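Local atomic coordinates of beta-lactamase II (Erythrobacter litoralis, PDB entry 6V72), a protein that probably hydrolyses the amide bond of beta-lactam antibiotics with the help of zinc, as a class B metallo-beta-lactamase of the periplasm. Residues A[28-31]-A[32-36]; A[147-150]-A[151-155]; A[186-189]-A[190-193]. One frame throughout, in Å; residues are numbered along the deposited sequence.

Interaction 1 of 3, residues A[28-31]-A[32-36]; sequences SQLA and EGVWM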
# COMPACT_ATOMS: atom_id res chain seq x y z
N SER A 28 2.57 21.28 17.46
CA SER A 28 3.94 21.76 17.31
C SER A 28 3.95 22.96 16.38
O SER A 28 3.11 23.07 15.49
CB SER A 28 4.89 20.68 16.80
OG SER A 28 4.38 20.03 15.67
N GLN A 29 4.88 23.87 16.61
CA GLN A 29 4.93 25.10 15.85
C GLN A 29 5.88 24.94 14.67
O GLN A 29 7.06 24.60 14.86
CB GLN A 29 5.35 26.26 16.76
CG GLN A 29 4.93 27.59 16.24
CD GLN A 29 5.40 28.71 17.13
OE1 GLN A 29 4.59 29.44 17.70
NE2 GLN A 29 6.70 28.87 17.26
N LEU A 30 5.37 25.17 13.46
CA LEU A 30 6.20 25.14 12.26
C LEU A 30 6.82 26.49 11.95
O LEU A 30 7.88 26.56 11.30
CB LEU A 30 5.37 24.70 11.05
CG LEU A 30 4.75 23.30 11.17
CD1 LEU A 30 4.10 22.90 9.84
CD2 LEU A 30 5.80 22.29 11.63
N ALA A 31 6.17 27.55 12.38
CA ALA A 31 6.61 28.93 12.17
C ALA A 31 5.74 29.77 13.09
O ALA A 31 4.75 29.29 13.62
CB ALA A 31 6.46 29.37 10.71
N GLU A 32 6.12 31.03 13.26
CA GLU A 32 5.26 31.92 14.03
C GLU A 32 3.85 31.93 13.45
O GLU A 32 3.66 32.21 12.26
CB GLU A 32 5.84 33.33 14.05
CG GLU A 32 4.99 34.28 14.86
CD GLU A 32 5.57 35.67 14.89
OE1 GLU A 32 6.80 35.82 14.70
OE2 GLU A 32 4.79 36.62 15.10
N GLY A 33 2.86 31.58 14.28
CA GLY A 33 1.48 31.54 13.85
C GLY A 33 1.08 30.34 13.03
O GLY A 33 -0.04 30.31 12.50
N VAL A 34 1.94 29.34 12.89
CA VAL A 34 1.62 28.14 12.13
C VAL A 34 1.79 26.94 13.04
O VAL A 34 2.92 26.55 13.38
CB VAL A 34 2.48 27.98 10.87
CG1 VAL A 34 2.03 26.74 10.09
CG2 VAL A 34 2.39 29.23 10.00
N TRP A 35 0.68 26.33 13.42
CA TRP A 35 0.67 25.15 14.27
C TRP A 35 0.41 23.92 13.42
O TRP A 35 -0.43 23.94 12.51
CB TRP A 35 -0.40 25.26 15.35
CG TRP A 35 -0.05 26.30 16.35
CD1 TRP A 35 -0.48 27.60 16.37
CD2 TRP A 35 0.85 26.16 17.45
NE1 TRP A 35 0.07 28.26 17.43
CE2 TRP A 35 0.89 27.40 18.12
CE3 TRP A 35 1.60 25.09 17.96
CZ2 TRP A 35 1.67 27.61 19.27
CZ3 TRP A 35 2.38 25.31 19.11
CH2 TRP A 35 2.40 26.56 19.74
N MSE A 36 1.11 22.85 13.73
CA MSE A 36 0.72 21.54 13.22
C MSE A 36 -0.01 20.78 14.30
O MSE A 36 0.43 20.76 15.45
CB MSE A 36 1.92 20.76 12.70
CG MSE A 36 1.49 19.49 11.97
SE MSE A 36 3.07 18.53 11.31
CE MSE A 36 3.01 19.45 9.67
O HOH W 1 2.24 18.18 16.05
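Q29 lays its aliphatic part across the indole of W35: CB stands over one face, 4.2 Å from the centroid of the six-membered ring and 20° off its normal, a CH-pi contact. With CG anti to the backbone N (chi1 -158°) and the chain extended beyond it, the amide runs on along the ring, its plane 51° from that of the indole, until OE1 comes 3.8 Å from W35 CZ2. The two residues form a non-hydrogen-bonded antiparallel pair. Next to them S28 and M36 are bonded in both directions, M36 N to S28 O at 2.7 Å and S28 N to M36 O at 3.0 Å. A water joins the same pair from the side-chain end, donating to M36 O and hydrogen-bonded to S28 OG.

This is the closed end of the beta hairpin made by strands 25-29 and 34-41. A type II turn, A31 to V34, reverses the chain, with G33 at positive phi, and V34 N bonds to A31 O. Between Q29 and A31 the register slips by one residue, so that L30 and A31 both face V34 in a classic beta bulge; L30 N gives its hydrogen to V34 O at 2.8 Å.

On the sheet face of S28, V34 and M36, L30 CD1 meets CE of selenomethionine 36 at 3.6 Å, the two side chains crossing at a slant, while A31 CB touches V34 CG2. P229 and L54 touch both L30 and M36, and I179 of strand 179-181 packs on L30, A31 and V34. On the sheet face that carries Q29 and W35, the rings of W35 and W80 meet edge-to-face.

Interaction 2 of 3, residues A[147-150]-A[151-155]; sequences GEAA and QSLAP. With CA (calcium ion), chain D.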
# COMPACT_ATOMS: atom_id res chain seq x y z
N GLY A 147 -11.49 33.41 -6.06
CA GLY A 147 -12.77 33.67 -5.46
C GLY A 147 -12.79 33.57 -3.95
O GLY A 147 -11.80 33.87 -3.25
N GLU A 148 -13.95 33.14 -3.43
CA GLU A 148 -14.19 33.14 -1.99
C GLU A 148 -13.22 32.22 -1.24
O GLU A 148 -12.81 32.54 -0.12
CB GLU A 148 -15.63 32.74 -1.70
CG GLU A 148 -16.62 33.87 -1.86
CD GLU A 148 -16.39 35.01 -0.88
OE1 GLU A 148 -15.83 34.78 0.21
OE2 GLU A 148 -16.77 36.15 -1.21
N ALA A 149 -12.87 31.07 -1.83
CA ALA A 149 -11.92 30.18 -1.16
C ALA A 149 -10.58 30.88 -0.95
O ALA A 149 -9.98 30.82 0.13
CB ALA A 149 -11.73 28.89 -1.96
N ALA A 150 -10.08 31.56 -1.99
CA ALA A 150 -8.80 32.23 -1.87
C ALA A 150 -8.84 33.35 -0.85
O ALA A 150 -7.90 33.52 -0.07
CB ALA A 150 -8.38 32.77 -3.24
N GLN A 151 -9.94 34.13 -0.83
CA GLN A 151 -10.07 35.19 0.17
C GLN A 151 -10.21 34.63 1.57
O GLN A 151 -9.59 35.13 2.52
CB GLN A 151 -11.29 36.05 -0.15
CG GLN A 151 -11.42 37.31 0.71
CD GLN A 151 -12.69 38.08 0.40
OE1 GLN A 151 -13.79 37.54 0.52
NE2 GLN A 151 -12.55 39.32 -0.02
N SER A 152 -11.03 33.59 1.72
CA SER A 152 -11.41 33.12 3.05
C SER A 152 -10.32 32.31 3.72
O SER A 152 -10.29 32.23 4.95
CB SER A 152 -12.67 32.26 2.97
OG SER A 152 -13.75 32.98 2.38
N LEU A 153 -9.42 31.70 2.95
CA LEU A 153 -8.41 30.83 3.52
C LEU A 153 -7.03 31.46 3.48
O LEU A 153 -6.08 30.85 3.99
CB LEU A 153 -8.40 29.49 2.77
CG LEU A 153 -9.76 28.77 2.92
CD1 LEU A 153 -9.98 27.66 1.92
CD2 LEU A 153 -9.94 28.23 4.34
N ALA A 154 -6.89 32.65 2.91
CA ALA A 154 -5.64 33.38 2.99
C ALA A 154 -5.18 33.48 4.45
O ALA A 154 -6.02 33.67 5.34
CB ALA A 154 -5.81 34.79 2.39
N PRO A 155 -3.87 33.37 4.73
CA PRO A 155 -2.74 33.36 3.79
C PRO A 155 -2.43 32.04 3.13
O PRO A 155 -1.51 32.00 2.33
CB PRO A 155 -1.57 33.79 4.68
CG PRO A 155 -1.94 33.22 6.03
CD PRO A 155 -3.43 33.48 6.13
CA CA D . -15.97 36.98 1.27
O HOH W 2 -14.59 35.60 2.79
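A calcium site on the outer side of helix 147-153 joins E148 and Q151, three residues apart and therefore on the same side of the helix. E148 binds the ion with both carboxylate oxygens, OE1 at 2.5 Å and OE2 at 2.7 Å, and Q151 adds OE1 at 2.4 Å. The two side chains lie next to each other and point the same way, but their flat ends are turned 68° apart. E148 is bent at chi2 (-63°), which folds its carboxylate back toward the extended glutamine. Their OE1 atoms come within 3.4 Å of each other, a closeness that the shared cation explains.

A water also binds the calcium, at 2.5 Å, and donates to S152 OG. That hydroxyl, one residue on from Q151, is second shell: it positions the water and itself donates to E148 O at 2.7 Å. The carbonyl is gripped twice, since S152 N reaches it from the opposite face of its plane. The helical i to i+4 pattern runs through Q151 N to G147 O and L153 N to A149 O, then fades at A154 N to A150 O, a weak bond of 3.3 Å, ahead of the cis peptide before P155.

W116 of strand 114-117 packs against E148, A149, S152 and L153, seating the helix on the sheet. L153 also touches A91 and V93.

Interaction 3 of 3, residues A[186-189]-A[190-193]; sequences IKAG and DASN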
# COMPACT_ATOMS: atom_id res chain seq x y z
N ILE A 186 1.87 13.36 -0.52
CA ILE A 186 3.30 13.39 -0.28
C ILE A 186 3.62 12.46 0.87
O ILE A 186 2.93 12.47 1.91
CB ILE A 186 3.78 14.83 0.01
CG1 ILE A 186 3.48 15.74 -1.19
CG2 ILE A 186 5.28 14.88 0.35
CD1 ILE A 186 4.27 15.38 -2.46
N LYS A 187 4.64 11.62 0.67
CA LYS A 187 5.13 10.66 1.64
C LYS A 187 6.54 11.03 2.06
O LYS A 187 7.19 11.88 1.45
CB LYS A 187 5.16 9.24 1.05
CG LYS A 187 3.90 8.78 0.40
CD LYS A 187 2.68 8.99 1.26
CE LYS A 187 1.54 8.25 0.63
NZ LYS A 187 0.23 8.65 1.17
N ALA A 188 7.04 10.29 3.05
CA ALA A 188 8.29 10.66 3.69
C ALA A 188 9.47 10.46 2.74
O ALA A 188 9.42 9.65 1.82
CB ALA A 188 8.51 9.83 4.96
N GLY A 189 10.54 11.22 2.99
CA GLY A 189 11.76 11.13 2.20
C GLY A 189 12.44 9.79 2.23
O GLY A 189 13.30 9.52 1.37
N ASP A 190 12.09 8.93 3.18
CA ASP A 190 12.65 7.59 3.25
C ASP A 190 11.58 6.53 3.02
O ASP A 190 11.81 5.35 3.31
CB ASP A 190 13.37 7.37 4.58
CG ASP A 190 12.44 7.42 5.79
OD1 ASP A 190 11.25 7.75 5.66
OD2 ASP A 190 12.94 7.12 6.91
N ALA A 191 10.43 6.93 2.49
CA ALA A 191 9.36 5.99 2.21
C ALA A 191 9.77 4.99 1.13
O ALA A 191 10.54 5.30 0.21
CB ALA A 191 8.11 6.73 1.76
N SER A 192 9.23 3.79 1.24
CA SER A 192 9.46 2.77 0.23
C SER A 192 8.21 2.42 -0.55
O SER A 192 8.28 1.59 -1.45
CB SER A 192 10.05 1.49 0.86
OG SER A 192 9.22 1.01 1.90
N ASN A 193 7.08 3.05 -0.25
CA ASN A 193 5.88 2.84 -1.04
C ASN A 193 4.96 4.03 -0.82
O ASN A 193 5.21 4.88 0.04
CB ASN A 193 5.21 1.51 -0.68
CG ASN A 193 4.70 1.48 0.73
OD1 ASN A 193 3.77 2.21 1.07
ND2 ASN A 193 5.28 0.61 1.56
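This is a turn at the protein surface, in the long loop between strand 179-181 and helix 205-215, with neither helix nor strand in either segment. Its one cross-segment hydrogen bond runs from A191 N to A188 O at 3.0 Å. The N-H points well at the oxygen, yet the donor stands 65° out of the carbonyl plane, off the lone pairs.

That bond closes a type I beta turn, A188 to A191, with G189 and D190 at its corners. The methyl groups of A188 and A191, at the two ends of the turn, are just in touch, CB to CB at 4.5 Å. D190 leans back over the preceding residues: chi1 of 65° places CG between its own backbone N and carbonyl carbon, and from there OD1 comes to 3.5 Å from A188 CB. Just before the turn, K187 CB packs on A191 CB at 3.9 Å, and K187 CG lies 4.1 Å from N193 O.

The rest of the lysine leaves the turn. Bent at chi2 (-50°), it then runs out extended, touches H165 and ends with NZ hydrogen-bonded to C184 O. H165 and C184 are zinc ligands in another structure of this protein, though neither zinc is bound to this chain in the model, so K187 lies beside the zinc-binding residues. E230 accepts from G189 N, T238 of helix 233-243 bonds to K187 N, and R237 to A191 O. S192 packs on F46 of the second subunit.

Overall arrangement
The three contacts are separate local structures that follow one another along the chain and never touch. Interactions 1 and 2 are the nearest pair, their centres 20 Å apart and their nearest atoms about 7 Å. Interactions 2 and 3 lie on opposite sides of the chain's centre, 30 Å between centres. The zinc-binding residues, without metal in this chain, lie near two of them: the side chain of K187 in interaction 3 is about 4 Å from that of H165, and the side chain of M36 in interaction 1 about 10 Å from that of H226. Interaction 2 sits away from that centre and holds a calcium ion instead; interaction 1 is 23 Å from interaction 3, centre to centre.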